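Local coordinates for ATP-citrate lyase beta-subunit (Chlorobium limicola, PDB 6HXJ), which probably catalyses the ATP-dependent cleavage of citrate with CoA to acetyl-CoA and oxaloacetate, working within an eight-chain assembly, at residues A[7-12]-A[204-209]; A[11-16]-A[185-190]; A[105-110]-A[173-178]; A[208-213]-A[221-226]. All coordinates share one frame; numbering follows the deposited sequence.

Contact 1. Residues A[7-12]-A[204-209]; sequences GPAMKL and LDAVMN
Helix 6-15 packs here against a strand of the six-stranded antiparallel sheet, through a small, buried and wholly apolar patch in which Ala9 and Leu12 of the helix meet Ala206 and Met208 of strand 200-210. The helix runs almost square to the strand: the two short axes approach to 8.1 Å at 87°. Ala9 sits where they come closest. Ala9 CB lies 3.9 Å from Met208 CB and 4.2 Å from Ala206 CB, two residues that face the helix from the same side of the strand. Val207 between them turns its side chain away. With only a methyl at Ala9 and at Ala206, the backbones can come close. Met208 then runs out fully extended, CG anti to its backbone N (chi1 -165°), passing its sulfur beside Ala9 and bringing CE to 3.8 Å from Leu12 CD1. The Leu12 and Met208 side chains cross roughly at right angles there. Met208 also touches Ile4 and Ile187 on the flanking strands, which ties the patch into the sheet. This is the layered packing of a helix across the face of an antiparallel sheet, as in the α+β architecture of ATP-grasp domains.

Contact 2. Residues A[11-16]-A[185-190]; sequences KLFNKW and QSIEIN
In the helix-on-sheet packing of the ATP-grasp region, Phe13 near the end of helix 6-15 is one of the side chains through which that helix lies on the sheet, and in this contact it alone reaches Ile187 and Ile189 on strand 184-195. The backbones stay well apart, with Phe13 CA and Ile187 CA 10.0 Å from each other, and the ring bridges the distance. Its CG lies anti to the carbonyl carbon (chi1 -78°), which directs the far end of the ring at the strand. Ile187 CG2 lies at the edge of the ring, near its plane, 3.5 Å from Phe13 CZ. Ile189 uses its CG1-CD1 arm instead, and CD1 approaches Phe13 CE2 obliquely at 3.7 Å. The two isoleucines are two residues apart on the strand, with Glu188 between them pointing away, so both face the helix and meet the far end of the ring. With alanine in place of Phe13 the whole ring is gone, and Ile187 and Ile189 would probably lose their cover from helix 6-15, opening a gap between helix and sheet. Around these three residues, Phe13 also packs on Ala206 of neighbouring strand 200-210 and on Ile18 and Val20 in the following loop, while Leu175 of helix 163-181 touches both isoleucines.

Contact 3. Residues A[105-110]-A[173-178]; sequences FYVSII and SRLILC
Ile109 of strand 104-112 meets two successive residues of helix 163-181, Leu175 and Ile176, with a different branch for each; the contact is a helix-on-sheet packing on the antiparallel sheet of the ATP-grasp region. Ile109 CG2 lies 3.7 Å from Leu175 CD2, the two side chains sliding past each other. Its longer arm, with CG1 anti to the backbone N (chi1 179°), carries CD1 to 3.8 Å from Ile176 CG1, and those two chains cross at about a right angle. Leu175 points toward the strand and also abuts Val107 CG1, though that approach is modelled too close to be trusted in detail. Helix and strand run in broadly the same direction, 29° apart, with their short axes 9.5 Å distant. A second shell holds these residues in place. Ile176 leans on Leu151 of helix 148-158, and main-chain pairing of Val107 with Ile189 and of Ile109 with Ile187 fixes the strand in the sheet. Ser108, between the two helix-facing residues, turns its side chain away from the helix, and there its OG donates a hydrogen bond to the Tyr106 OH at 3.0 Å.

Contact 4. Residues A[208-213]-A[221-226]; sequences MNVDYD and WDFKPV
Val210, Tyr212, Trp221, Phe223 and Pro225 form the apolar centre of this contact between the end of strand 200-210 and the loop that doubles back on it. Val210 CG2 sits over a face of the Trp221 six-membered ring, a CH-pi contact 4.2 Å from the centroid, and also meets the edge of the Phe223 ring near its plane. Phe223 reaches in because its CG lies between the backbone N and the carbonyl carbon (chi1 61°). The Tyr212 and Trp221 rings are nearly parallel, with planes at 9°, but are slid apart until they barely overlap, their centroids 5.9 Å distant. Pro225 lays its CG over the centre of the Tyr212 ring, 3.7 Å from the centroid, in a second CH-pi contact. Farther out, Asp211 O lies in the plane of the indole at its edge, 3.6 Å from Trp221 CH2, while Trp221 NE1 is hydrogen-bonded to Glu182. At the polar edge Tyr212 OH donates to Phe223 O at 2.7 Å, within the carbonyl plane and at a C=O...O angle of 150°. A phenylalanine in place of Tyr212 would probably leave the Phe223 carbonyl without this donor and the ring less firmly fixed in rotation. Asp211 OD2 is hydrogen-bonded to the backbone of a neighbouring subunit. The aromatic and proline cluster thus packs the connection toward helix 235-246 against the end of strand 200-210 in the ATP-grasp sheet.

All four contacts gather round the six-stranded antiparallel sheet. Contacts 1 and 2 start from the same helix, 6-15, and reach neighbouring strands, 200-210 and 184-195, their centres only about 5 Å apart; they pack the N-terminal helix on strands 192 and 169 residues further on, late in the ATP-grasp region. Contact 3, about 7 Å from contact 2, brings helix 163-181 onto the next strand, 104-112, and falls between their segments in the chain. Contact 4, centred about 11 Å from contact 1 and 17 Å from contact 3, follows contacts 2 and 3 and begins on the strand where contact 1 ends; the Lys11-Asp222 salt bridge links its loop back to helix 6-15.

Contact 1. Residues A[7-12]-A[204-209]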
loop_
_atom_site.group_PDB
_atom_site.type_symbol
_atom_site.label_atom_id
_atom_site.label_comp_id
_atom_site.label_asym_id
_atom_site.label_seq_id
_atom_site.Cartn_x
_atom_site.Cartn_y
_atom_site.Cartn_z
ATOM N N GLY A 7 -7.980 39.667 -54.378
ATOM C CA GLY A 7 -6.646 39.575 -53.796
ATOM C C GLY A 7 -6.169 38.148 -53.625
ATOM O O GLY A 7 -5.223 37.720 -54.289
ATOM N N PRO A 8 -6.875 37.386 -52.773
ATOM C CA PRO A 8 -6.542 35.969 -52.545
ATOM C C PRO A 8 -6.335 35.170 -53.819
ATOM O O PRO A 8 -5.344 34.452 -53.941
ATOM C CB PRO A 8 -7.777 35.460 -51.806
ATOM C CG PRO A 8 -8.274 36.623 -51.074
ATOM C CD PRO A 8 -8.003 37.807 -51.921
ATOM N N ALA A 9 -7.279 35.295 -54.759
ATOM C CA ALA A 9 -7.215 34.617 -56.035
ATOM C C ALA A 9 -5.880 34.931 -56.699
ATOM O O ALA A 9 -5.137 34.014 -57.052
ATOM C CB ALA A 9 -8.360 35.075 -56.909
ATOM N N MET A 10 -5.539 36.225 -56.791
ATOM C CA MET A 10 -4.281 36.679 -57.376
ATOM C C MET A 10 -3.085 36.079 -56.668
ATOM O O MET A 10 -2.150 35.649 -57.330
ATOM C CB MET A 10 -4.216 38.194 -57.384
ATOM C CG MET A 10 -5.244 38.790 -58.281
ATOM S SD MET A 10 -4.913 40.434 -58.903
ATOM C CE MET A 10 -6.609 41.041 -58.994
ATOM N N LYS A 11 -3.133 35.984 -55.340
ATOM C CA LYS A 11 -2.056 35.385 -54.567
ATOM C C LYS A 11 -1.774 33.955 -55.041
ATOM O O LYS A 11 -0.609 33.592 -55.211
ATOM C CB LYS A 11 -2.385 35.434 -53.067
ATOM C CG LYS A 11 -1.453 34.603 -52.200
ATOM C CD LYS A 11 -1.487 35.013 -50.741
ATOM C CE LYS A 11 -1.247 33.823 -49.838
ATOM N NZ LYS A 11 -0.618 34.227 -48.553
ATOM N N LEU A 12 -2.840 33.163 -55.283
ATOM C CA LEU A 12 -2.721 31.773 -55.746
ATOM C C LEU A 12 -2.257 31.722 -57.158
ATOM O O LEU A 12 -1.553 30.802 -57.538
ATOM C CB LEU A 12 -4.043 31.051 -55.614
ATOM C CG LEU A 12 -4.667 31.162 -54.236
ATOM C CD1 LEU A 12 -5.675 30.073 -54.028
ATOM C CD2 LEU A 12 -3.602 31.097 -53.136
ATOM N N LEU A 204 -6.460 40.017 -65.855
ATOM C CA LEU A 204 -7.085 41.236 -65.353
ATOM C C LEU A 204 -8.228 40.983 -64.356
ATOM O O LEU A 204 -8.171 41.549 -63.259
ATOM C CB LEU A 204 -7.509 42.152 -66.503
ATOM C CG LEU A 204 -6.680 43.419 -66.712
ATOM C CD1 LEU A 204 -5.177 43.141 -66.752
ATOM C CD2 LEU A 204 -7.129 44.146 -67.945
ATOM N N ASP A 205 -9.247 40.143 -64.709
ATOM C CA ASP A 205 -10.381 39.834 -63.815
ATOM C C ASP A 205 -10.338 38.386 -63.407
ATOM O O ASP A 205 -10.585 37.500 -64.226
ATOM C CB ASP A 205 -11.751 40.170 -64.443
ATOM C CG ASP A 205 -12.021 41.648 -64.698
ATOM O OD1 ASP A 205 -11.851 42.462 -63.752
ATOM O OD2 ASP A 205 -12.478 41.986 -65.818
ATOM N N ALA A 206 -10.050 38.142 -62.125
ATOM C CA ALA A 206 -9.915 36.800 -61.574
ATOM C C ALA A 206 -11.095 36.385 -60.698
ATOM O O ALA A 206 -11.230 36.868 -59.561
ATOM C CB ALA A 206 -8.619 36.701 -60.784
ATOM N N VAL A 207 -11.931 35.463 -61.227
ATOM C CA VAL A 207 -13.097 34.895 -60.524
ATOM C C VAL A 207 -12.752 33.459 -60.061
ATOM O O VAL A 207 -12.810 32.533 -60.858
ATOM C CB VAL A 207 -14.394 34.938 -61.382
ATOM C CG1 VAL A 207 -15.609 34.546 -60.551
ATOM C CG2 VAL A 207 -14.612 36.312 -62.007
ATOM N N MET A 208 -12.419 33.262 -58.784
ATOM C CA MET A 208 -12.033 31.938 -58.301
ATOM C C MET A 208 -12.944 31.375 -57.224
ATOM O O MET A 208 -13.162 32.004 -56.194
ATOM C CB MET A 208 -10.589 31.972 -57.789
ATOM C CG MET A 208 -9.979 30.652 -57.614
ATOM S SD MET A 208 -8.257 30.967 -57.241
ATOM C CE MET A 208 -7.599 29.246 -57.201
ATOM N N ASN A 209 -13.402 30.142 -57.426
ATOM C CA ASN A 209 -14.174 29.390 -56.422
ATOM C C ASN A 209 -13.348 28.207 -55.941
ATOM O O ASN A 209 -12.899 27.410 -56.772
ATOM C CB ASN A 209 -15.509 28.905 -56.968
ATOM C CG ASN A 209 -16.377 30.027 -57.450
ATOM O OD1 ASN A 209 -17.043 30.707 -56.665
ATOM N ND2 ASN A 209 -16.335 30.289 -58.748
#

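Contact 2. Residues A[11-16]-A[185-190]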
loop_
_atom_site.group_PDB
_atom_site.type_symbol
_atom_site.label_atom_id
_atom_site.label_comp_id
_atom_site.label_asym_id
_atom_site.label_seq_id
_atom_site.Cartn_x
_atom_site.Cartn_y
_atom_site.Cartn_z
ATOM N N LYS A 11 -3.133 35.984 -55.340
ATOM C CA LYS A 11 -2.056 35.385 -54.567
ATOM C C LYS A 11 -1.774 33.955 -55.041
ATOM O O LYS A 11 -0.609 33.592 -55.211
ATOM C CB LYS A 11 -2.385 35.434 -53.067
ATOM C CG LYS A 11 -1.453 34.603 -52.200
ATOM C CD LYS A 11 -1.487 35.013 -50.741
ATOM C CE LYS A 11 -1.247 33.823 -49.838
ATOM N NZ LYS A 11 -0.618 34.227 -48.553
ATOM N N LEU A 12 -2.840 33.163 -55.283
ATOM C CA LEU A 12 -2.721 31.773 -55.746
ATOM C C LEU A 12 -2.257 31.722 -57.158
ATOM O O LEU A 12 -1.553 30.802 -57.538
ATOM C CB LEU A 12 -4.043 31.051 -55.614
ATOM C CG LEU A 12 -4.667 31.162 -54.236
ATOM C CD1 LEU A 12 -5.675 30.073 -54.028
ATOM C CD2 LEU A 12 -3.602 31.097 -53.136
ATOM N N PHE A 13 -2.652 32.702 -57.951
ATOM C CA PHE A 13 -2.186 32.779 -59.319
ATOM C C PHE A 13 -0.701 32.959 -59.258
ATOM O O PHE A 13 0.025 32.157 -59.832
ATOM C CB PHE A 13 -2.809 33.965 -60.023
ATOM C CG PHE A 13 -4.215 33.726 -60.463
ATOM C CD1 PHE A 13 -4.842 32.516 -60.205
ATOM C CD2 PHE A 13 -4.915 34.701 -61.149
ATOM C CE1 PHE A 13 -6.155 32.295 -60.610
ATOM C CE2 PHE A 13 -6.219 34.475 -61.571
ATOM C CZ PHE A 13 -6.835 33.277 -61.297
ATOM N N ASN A 14 -0.253 33.967 -58.496
ATOM C CA ASN A 14 1.138 34.287 -58.256
ATOM C C ASN A 14 1.906 33.046 -57.863
ATOM O O ASN A 14 2.921 32.732 -58.473
ATOM C CB ASN A 14 1.205 35.297 -57.145
ATOM C CG ASN A 14 2.062 36.453 -57.455
ATOM O OD1 ASN A 14 1.975 37.066 -58.518
ATOM N ND2 ASN A 14 3.021 36.677 -56.578
ATOM N N LYS A 15 1.388 32.314 -56.880
ATOM C CA LYS A 15 1.969 31.072 -56.391
ATOM C C LYS A 15 2.262 30.074 -57.529
ATOM O O LYS A 15 3.340 29.489 -57.568
ATOM C CB LYS A 15 1.022 30.463 -55.350
ATOM C CG LYS A 15 1.397 29.079 -54.902
ATOM C CD LYS A 15 0.739 28.755 -53.589
ATOM C CE LYS A 15 0.561 27.274 -53.459
ATOM N NZ LYS A 15 -0.116 26.910 -52.188
ATOM N N TRP A 16 1.314 29.891 -58.450
ATOM C CA TRP A 16 1.489 28.939 -59.547
ATOM C C TRP A 16 2.005 29.618 -60.815
ATOM O O TRP A 16 1.866 29.072 -61.911
ATOM C CB TRP A 16 0.191 28.128 -59.771
ATOM C CG TRP A 16 -0.126 27.282 -58.583
ATOM C CD1 TRP A 16 -0.859 27.644 -57.492
ATOM C CD2 TRP A 16 0.467 26.015 -58.267
ATOM N NE1 TRP A 16 -0.825 26.643 -56.546
ATOM C CE2 TRP A 16 0.009 25.645 -56.984
ATOM C CE3 TRP A 16 1.354 25.159 -58.942
ATOM C CZ2 TRP A 16 0.420 24.467 -56.362
ATOM C CZ3 TRP A 16 1.760 23.999 -58.324
ATOM C CH2 TRP A 16 1.294 23.659 -57.053
ATOM N N GLN A 185 -13.049 24.808 -57.528
ATOM C CA GLN A 185 -14.287 24.342 -58.136
ATOM C C GLN A 185 -14.314 24.945 -59.545
ATOM O O GLN A 185 -14.743 24.313 -60.508
ATOM C CB GLN A 185 -15.488 24.787 -57.308
ATOM C CG GLN A 185 -15.536 24.050 -55.972
ATOM C CD GLN A 185 -16.419 24.678 -54.914
ATOM O OE1 GLN A 185 -16.716 25.877 -54.908
ATOM N NE2 GLN A 185 -16.804 23.870 -53.948
ATOM N N SER A 186 -13.780 26.156 -59.671
ATOM C CA SER A 186 -13.706 26.913 -60.914
ATOM C C SER A 186 -12.810 28.154 -60.774
ATOM O O SER A 186 -12.690 28.725 -59.688
ATOM C CB SER A 186 -15.098 27.334 -61.393
ATOM O OG SER A 186 -15.744 28.181 -60.458
ATOM N N ILE A 187 -12.193 28.564 -61.902
ATOM C CA ILE A 187 -11.328 29.744 -62.059
ATOM C C ILE A 187 -11.677 30.368 -63.411
ATOM O O ILE A 187 -11.588 29.671 -64.419
ATOM C CB ILE A 187 -9.824 29.354 -62.004
ATOM C CG1 ILE A 187 -9.444 28.596 -60.692
ATOM C CG2 ILE A 187 -8.940 30.591 -62.240
ATOM C CD1 ILE A 187 -8.148 27.771 -60.725
ATOM N N GLU A 188 -12.070 31.653 -63.432
ATOM C CA GLU A 188 -12.478 32.358 -64.637
ATOM C C GLU A 188 -11.663 33.636 -64.784
ATOM O O GLU A 188 -11.657 34.475 -63.883
ATOM C CB GLU A 188 -13.993 32.644 -64.629
ATOM C CG GLU A 188 -14.553 32.945 -66.009
ATOM C CD GLU A 188 -15.478 34.141 -66.135
ATOM O OE1 GLU A 188 -15.107 35.243 -65.667
ATOM O OE2 GLU A 188 -16.554 33.988 -66.760
ATOM N N ILE A 189 -10.917 33.746 -65.885
ATOM C CA ILE A 189 -10.087 34.902 -66.212
ATOM C C ILE A 189 -10.615 35.553 -67.500
ATOM O O ILE A 189 -10.557 34.955 -68.577
ATOM C CB ILE A 189 -8.579 34.545 -66.303
ATOM C CG1 ILE A 189 -8.052 33.934 -64.980
ATOM C CG2 ILE A 189 -7.769 35.783 -66.726
ATOM C CD1 ILE A 189 -6.694 33.294 -65.057
ATOM N N ASN A 190 -11.179 36.745 -67.367
ATOM C CA ASN A 190 -11.727 37.475 -68.489
ATOM C C ASN A 190 -11.654 38.942 -68.162
ATOM O O ASN A 190 -12.429 39.415 -67.332
ATOM C CB ASN A 190 -13.168 37.048 -68.829
ATOM C CG ASN A 190 -13.663 37.610 -70.137
ATOM O OD1 ASN A 190 -13.013 37.495 -71.192
ATOM N ND2 ASN A 190 -14.836 38.220 -70.095
#

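Contact 3. Residues A[105-110]-A[173-178]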
loop_
_atom_site.group_PDB
_atom_site.type_symbol
_atom_site.label_atom_id
_atom_site.label_comp_id
_atom_site.label_asym_id
_atom_site.label_seq_id
_atom_site.Cartn_x
_atom_site.Cartn_y
_atom_site.Cartn_z
ATOM N N PHE A 105 -8.334 37.977 -73.953
ATOM C CA PHE A 105 -8.688 36.583 -74.150
ATOM C C PHE A 105 -9.515 36.077 -72.966
ATOM O O PHE A 105 -9.526 36.676 -71.881
ATOM C CB PHE A 105 -7.422 35.713 -74.299
ATOM C CG PHE A 105 -6.331 36.176 -75.222
ATOM C CD1 PHE A 105 -6.611 36.528 -76.542
ATOM C CD2 PHE A 105 -5.007 36.178 -74.807
ATOM C CE1 PHE A 105 -5.597 36.969 -77.402
ATOM C CE2 PHE A 105 -3.987 36.584 -75.672
ATOM C CZ PHE A 105 -4.289 36.978 -76.967
ATOM N N TYR A 106 -10.185 34.945 -73.171
ATOM C CA TYR A 106 -10.956 34.301 -72.120
ATOM C C TYR A 106 -10.383 32.925 -71.822
ATOM O O TYR A 106 -10.049 32.177 -72.741
ATOM C CB TYR A 106 -12.440 34.217 -72.520
ATOM C CG TYR A 106 -13.319 33.440 -71.567
ATOM C CD1 TYR A 106 -13.704 33.980 -70.347
ATOM C CD2 TYR A 106 -13.811 32.182 -71.906
ATOM C CE1 TYR A 106 -14.521 33.272 -69.466
ATOM C CE2 TYR A 106 -14.621 31.456 -71.029
ATOM C CZ TYR A 106 -14.981 32.009 -69.811
ATOM O OH TYR A 106 -15.804 31.318 -68.948
ATOM N N VAL A 107 -10.202 32.645 -70.528
ATOM C CA VAL A 107 -9.735 31.371 -69.975
ATOM C C VAL A 107 -10.599 31.064 -68.768
ATOM O O VAL A 107 -10.822 31.930 -67.937
ATOM C CB VAL A 107 -8.239 31.296 -69.549
ATOM C CG1 VAL A 107 -7.940 29.959 -68.885
ATOM C CG2 VAL A 107 -7.280 31.559 -70.700
ATOM N N SER A 108 -11.069 29.837 -68.661
ATOM C CA SER A 108 -11.806 29.359 -67.511
ATOM C C SER A 108 -11.650 27.872 -67.433
ATOM O O SER A 108 -11.653 27.183 -68.458
ATOM C CB SER A 108 -13.284 29.730 -67.569
ATOM O OG SER A 108 -13.986 28.975 -68.543
ATOM N N ILE A 109 -11.510 27.380 -66.209
ATOM C CA ILE A 109 -11.430 25.961 -65.869
ATOM C C ILE A 109 -12.533 25.675 -64.827
ATOM O O ILE A 109 -12.528 26.268 -63.752
ATOM C CB ILE A 109 -9.986 25.512 -65.495
ATOM C CG1 ILE A 109 -9.936 24.040 -65.128
ATOM C CG2 ILE A 109 -9.320 26.377 -64.427
ATOM C CD1 ILE A 109 -8.712 23.320 -65.634
ATOM N N ILE A 110 -13.553 24.919 -65.244
ATOM C CA ILE A 110 -14.743 24.632 -64.442
ATOM C C ILE A 110 -14.804 23.151 -64.179
ATOM O O ILE A 110 -14.810 22.361 -65.131
ATOM C CB ILE A 110 -16.036 25.209 -65.096
ATOM C CG1 ILE A 110 -16.214 24.655 -66.549
ATOM C CG2 ILE A 110 -15.975 26.737 -65.085
ATOM C CD1 ILE A 110 -17.124 25.394 -67.568
ATOM N N SER A 173 -1.478 25.465 -68.576
ATOM C CA SER A 173 -0.951 24.427 -67.708
ATOM C C SER A 173 -0.833 24.900 -66.269
ATOM O O SER A 173 -1.244 24.196 -65.346
ATOM C CB SER A 173 0.372 23.896 -68.252
ATOM O OG SER A 173 1.521 24.704 -68.066
ATOM N N ARG A 174 -0.322 26.113 -66.090
ATOM C CA ARG A 174 -0.176 26.712 -64.772
ATOM C C ARG A 174 -1.553 26.837 -64.139
ATOM O O ARG A 174 -1.727 26.451 -62.997
ATOM C CB ARG A 174 0.494 28.086 -64.882
ATOM C CG ARG A 174 1.732 28.147 -65.776
ATOM C CD ARG A 174 3.053 28.153 -65.037
ATOM N NE ARG A 174 4.170 28.347 -65.971
ATOM C CZ ARG A 174 4.901 29.458 -66.083
ATOM N NH1 ARG A 174 4.667 30.499 -65.293
ATOM N NH2 ARG A 174 5.885 29.527 -66.969
ATOM N N LEU A 175 -2.538 27.308 -64.911
ATOM C CA LEU A 175 -3.904 27.404 -64.447
ATOM C C LEU A 175 -4.379 26.030 -64.042
ATOM O O LEU A 175 -4.963 25.880 -62.980
ATOM C CB LEU A 175 -4.777 27.915 -65.569
ATOM C CG LEU A 175 -6.190 28.375 -65.172
ATOM C CD1 LEU A 175 -6.144 29.661 -64.348
ATOM C CD2 LEU A 175 -7.051 28.600 -66.413
ATOM N N ILE A 176 -4.086 25.022 -64.865
ATOM C CA ILE A 176 -4.453 23.634 -64.619
ATOM C C ILE A 176 -3.790 23.124 -63.361
ATOM O O ILE A 176 -4.432 22.400 -62.601
ATOM C CB ILE A 176 -4.134 22.772 -65.851
ATOM C CG1 ILE A 176 -5.189 23.012 -66.951
ATOM C CG2 ILE A 176 -4.076 21.282 -65.491
ATOM C CD1 ILE A 176 -4.786 22.619 -68.342
ATOM N N LEU A 177 -2.518 23.503 -63.132
ATOM C CA LEU A 177 -1.761 23.116 -61.942
ATOM C C LEU A 177 -2.393 23.788 -60.727
ATOM O O LEU A 177 -2.596 23.135 -59.708
ATOM C CB LEU A 177 -0.271 23.506 -62.067
ATOM C CG LEU A 177 0.583 22.475 -62.708
ATOM C CD1 LEU A 177 1.999 22.987 -62.927
ATOM C CD2 LEU A 177 0.520 21.185 -61.928
ATOM N N CYS A 178 -2.745 25.080 -60.864
ATOM C CA CYS A 178 -3.362 25.889 -59.837
ATOM C C CYS A 178 -4.677 25.272 -59.468
ATOM O O CYS A 178 -4.944 25.139 -58.287
ATOM C CB CYS A 178 -3.526 27.341 -60.290
ATOM S SG CYS A 178 -4.341 28.441 -59.085
#

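Contact 4. Residues A[208-213]-A[221-226]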
loop_
_atom_site.group_PDB
_atom_site.type_symbol
_atom_site.label_atom_id
_atom_site.label_comp_id
_atom_site.label_asym_id
_atom_site.label_seq_id
_atom_site.Cartn_x
_atom_site.Cartn_y
_atom_site.Cartn_z
ATOM N N MET A 208 -12.419 33.262 -58.784
ATOM C CA MET A 208 -12.033 31.938 -58.301
ATOM C C MET A 208 -12.944 31.375 -57.224
ATOM O O MET A 208 -13.162 32.004 -56.194
ATOM C CB MET A 208 -10.589 31.972 -57.789
ATOM C CG MET A 208 -9.979 30.652 -57.614
ATOM S SD MET A 208 -8.257 30.967 -57.241
ATOM C CE MET A 208 -7.599 29.246 -57.201
ATOM N N ASN A 209 -13.402 30.142 -57.426
ATOM C CA ASN A 209 -14.174 29.390 -56.422
ATOM C C ASN A 209 -13.348 28.207 -55.941
ATOM O O ASN A 209 -12.899 27.410 -56.772
ATOM C CB ASN A 209 -15.509 28.905 -56.968
ATOM C CG ASN A 209 -16.377 30.027 -57.450
ATOM O OD1 ASN A 209 -17.043 30.707 -56.665
ATOM N ND2 ASN A 209 -16.335 30.289 -58.748
ATOM N N VAL A 210 -13.093 28.118 -54.625
ATOM C CA VAL A 210 -12.314 26.992 -54.087
ATOM C C VAL A 210 -13.179 26.138 -53.176
ATOM O O VAL A 210 -14.161 26.612 -52.618
ATOM C CB VAL A 210 -10.937 27.354 -53.453
ATOM C CG1 VAL A 210 -9.971 27.868 -54.516
ATOM C CG2 VAL A 210 -11.064 28.335 -52.297
ATOM N N ASP A 211 -12.838 24.864 -53.045
ATOM C CA ASP A 211 -13.591 23.972 -52.160
ATOM C C ASP A 211 -13.085 24.192 -50.696
ATOM O O ASP A 211 -12.065 23.616 -50.295
ATOM C CB ASP A 211 -13.470 22.520 -52.658
ATOM C CG ASP A 211 -13.967 21.435 -51.698
ATOM O OD1 ASP A 211 -14.822 21.746 -50.820
ATOM O OD2 ASP A 211 -13.548 20.270 -51.860
ATOM N N TYR A 212 -13.780 25.071 -49.930
ATOM C CA TYR A 212 -13.349 25.478 -48.579
ATOM C C TYR A 212 -13.291 24.359 -47.547
ATOM O O TYR A 212 -12.542 24.510 -46.596
ATOM C CB TYR A 212 -14.140 26.676 -48.026
ATOM C CG TYR A 212 -13.322 27.552 -47.102
ATOM C CD1 TYR A 212 -12.201 28.236 -47.566
ATOM C CD2 TYR A 212 -13.661 27.690 -45.759
ATOM C CE1 TYR A 212 -11.429 29.018 -46.713
ATOM C CE2 TYR A 212 -12.902 28.484 -44.896
ATOM C CZ TYR A 212 -11.788 29.148 -45.378
ATOM O OH TYR A 212 -11.036 29.926 -44.529
ATOM N N ASP A 213 -13.977 23.224 -47.754
ATOM C CA ASP A 213 -13.916 22.055 -46.866
ATOM C C ASP A 213 -12.501 21.466 -46.814
ATOM O O ASP A 213 -12.141 20.789 -45.849
ATOM C CB ASP A 213 -14.870 20.966 -47.383
ATOM C CG ASP A 213 -16.344 21.316 -47.330
ATOM O OD1 ASP A 213 -16.828 21.694 -46.231
ATOM O OD2 ASP A 213 -17.035 21.139 -48.369
ATOM N N TRP A 221 -3.916 29.242 -46.885
ATOM C CA TRP A 221 -5.226 29.849 -47.104
ATOM C C TRP A 221 -5.583 30.836 -46.011
ATOM O O TRP A 221 -6.510 30.601 -45.223
ATOM C CB TRP A 221 -6.315 28.775 -47.267
ATOM C CG TRP A 221 -6.396 28.125 -48.623
ATOM C CD1 TRP A 221 -5.481 28.202 -49.640
ATOM C CD2 TRP A 221 -7.441 27.266 -49.091
ATOM N NE1 TRP A 221 -5.910 27.471 -50.720
ATOM C CE2 TRP A 221 -7.105 26.871 -50.407
ATOM C CE3 TRP A 221 -8.640 26.801 -48.535
ATOM C CZ2 TRP A 221 -7.923 26.020 -51.165
ATOM C CZ3 TRP A 221 -9.444 25.956 -49.286
ATOM C CH2 TRP A 221 -9.090 25.582 -50.586
ATOM N N ASP A 222 -4.862 31.951 -45.970
ATOM C CA ASP A 222 -5.123 33.024 -45.014
ATOM C C ASP A 222 -6.218 33.950 -45.572
ATOM O O ASP A 222 -5.958 35.107 -45.887
ATOM C CB ASP A 222 -3.826 33.780 -44.619
ATOM C CG ASP A 222 -2.927 34.326 -45.731
ATOM O OD1 ASP A 222 -2.957 33.778 -46.857
ATOM O OD2 ASP A 222 -2.191 35.307 -45.471
ATOM N N PHE A 223 -7.436 33.406 -45.751
ATOM C CA PHE A 223 -8.629 34.097 -46.259
ATOM C C PHE A 223 -9.909 33.340 -45.868
ATOM O O PHE A 223 -9.864 32.139 -45.582
ATOM C CB PHE A 223 -8.585 34.296 -47.795
ATOM C CG PHE A 223 -8.517 33.026 -48.621
ATOM C CD1 PHE A 223 -9.668 32.290 -48.901
ATOM C CD2 PHE A 223 -7.309 32.572 -49.126
ATOM C CE1 PHE A 223 -9.597 31.098 -49.623
ATOM C CE2 PHE A 223 -7.249 31.399 -49.881
ATOM C CZ PHE A 223 -8.395 30.677 -50.133
ATOM N N LYS A 224 -11.049 34.038 -45.915
ATOM C CA LYS A 224 -12.374 33.496 -45.628
ATOM C C LYS A 224 -13.226 33.626 -46.896
ATOM O O LYS A 224 -12.965 34.513 -47.718
ATOM C CB LYS A 224 -13.026 34.242 -44.450
ATOM C CG LYS A 224 -12.663 33.671 -43.070
ATOM C CD LYS A 224 -12.993 34.645 -41.928
ATOM C CE LYS A 224 -12.084 34.449 -40.732
ATOM N NZ LYS A 224 -12.260 35.511 -39.706
ATOM N N PRO A 225 -14.250 32.780 -47.103
ATOM C CA PRO A 225 -15.021 32.897 -48.345
ATOM C C PRO A 225 -16.053 34.006 -48.322
ATOM O O PRO A 225 -16.530 34.380 -47.253
ATOM C CB PRO A 225 -15.666 31.526 -48.496
ATOM C CG PRO A 225 -15.167 30.676 -47.321
ATOM C CD PRO A 225 -14.711 31.642 -46.287
ATOM N N VAL A 226 -16.387 34.525 -49.518
ATOM C CA VAL A 226 -17.361 35.596 -49.752
ATOM C C VAL A 226 -18.745 35.071 -49.431
ATOM O O VAL A 226 -19.012 33.885 -49.629
ATOM C CB VAL A 226 -17.287 36.101 -51.221
ATOM C CG1 VAL A 226 -18.457 37.014 -51.587
ATOM C CG2 VAL A 226 -15.960 36.789 -51.515
#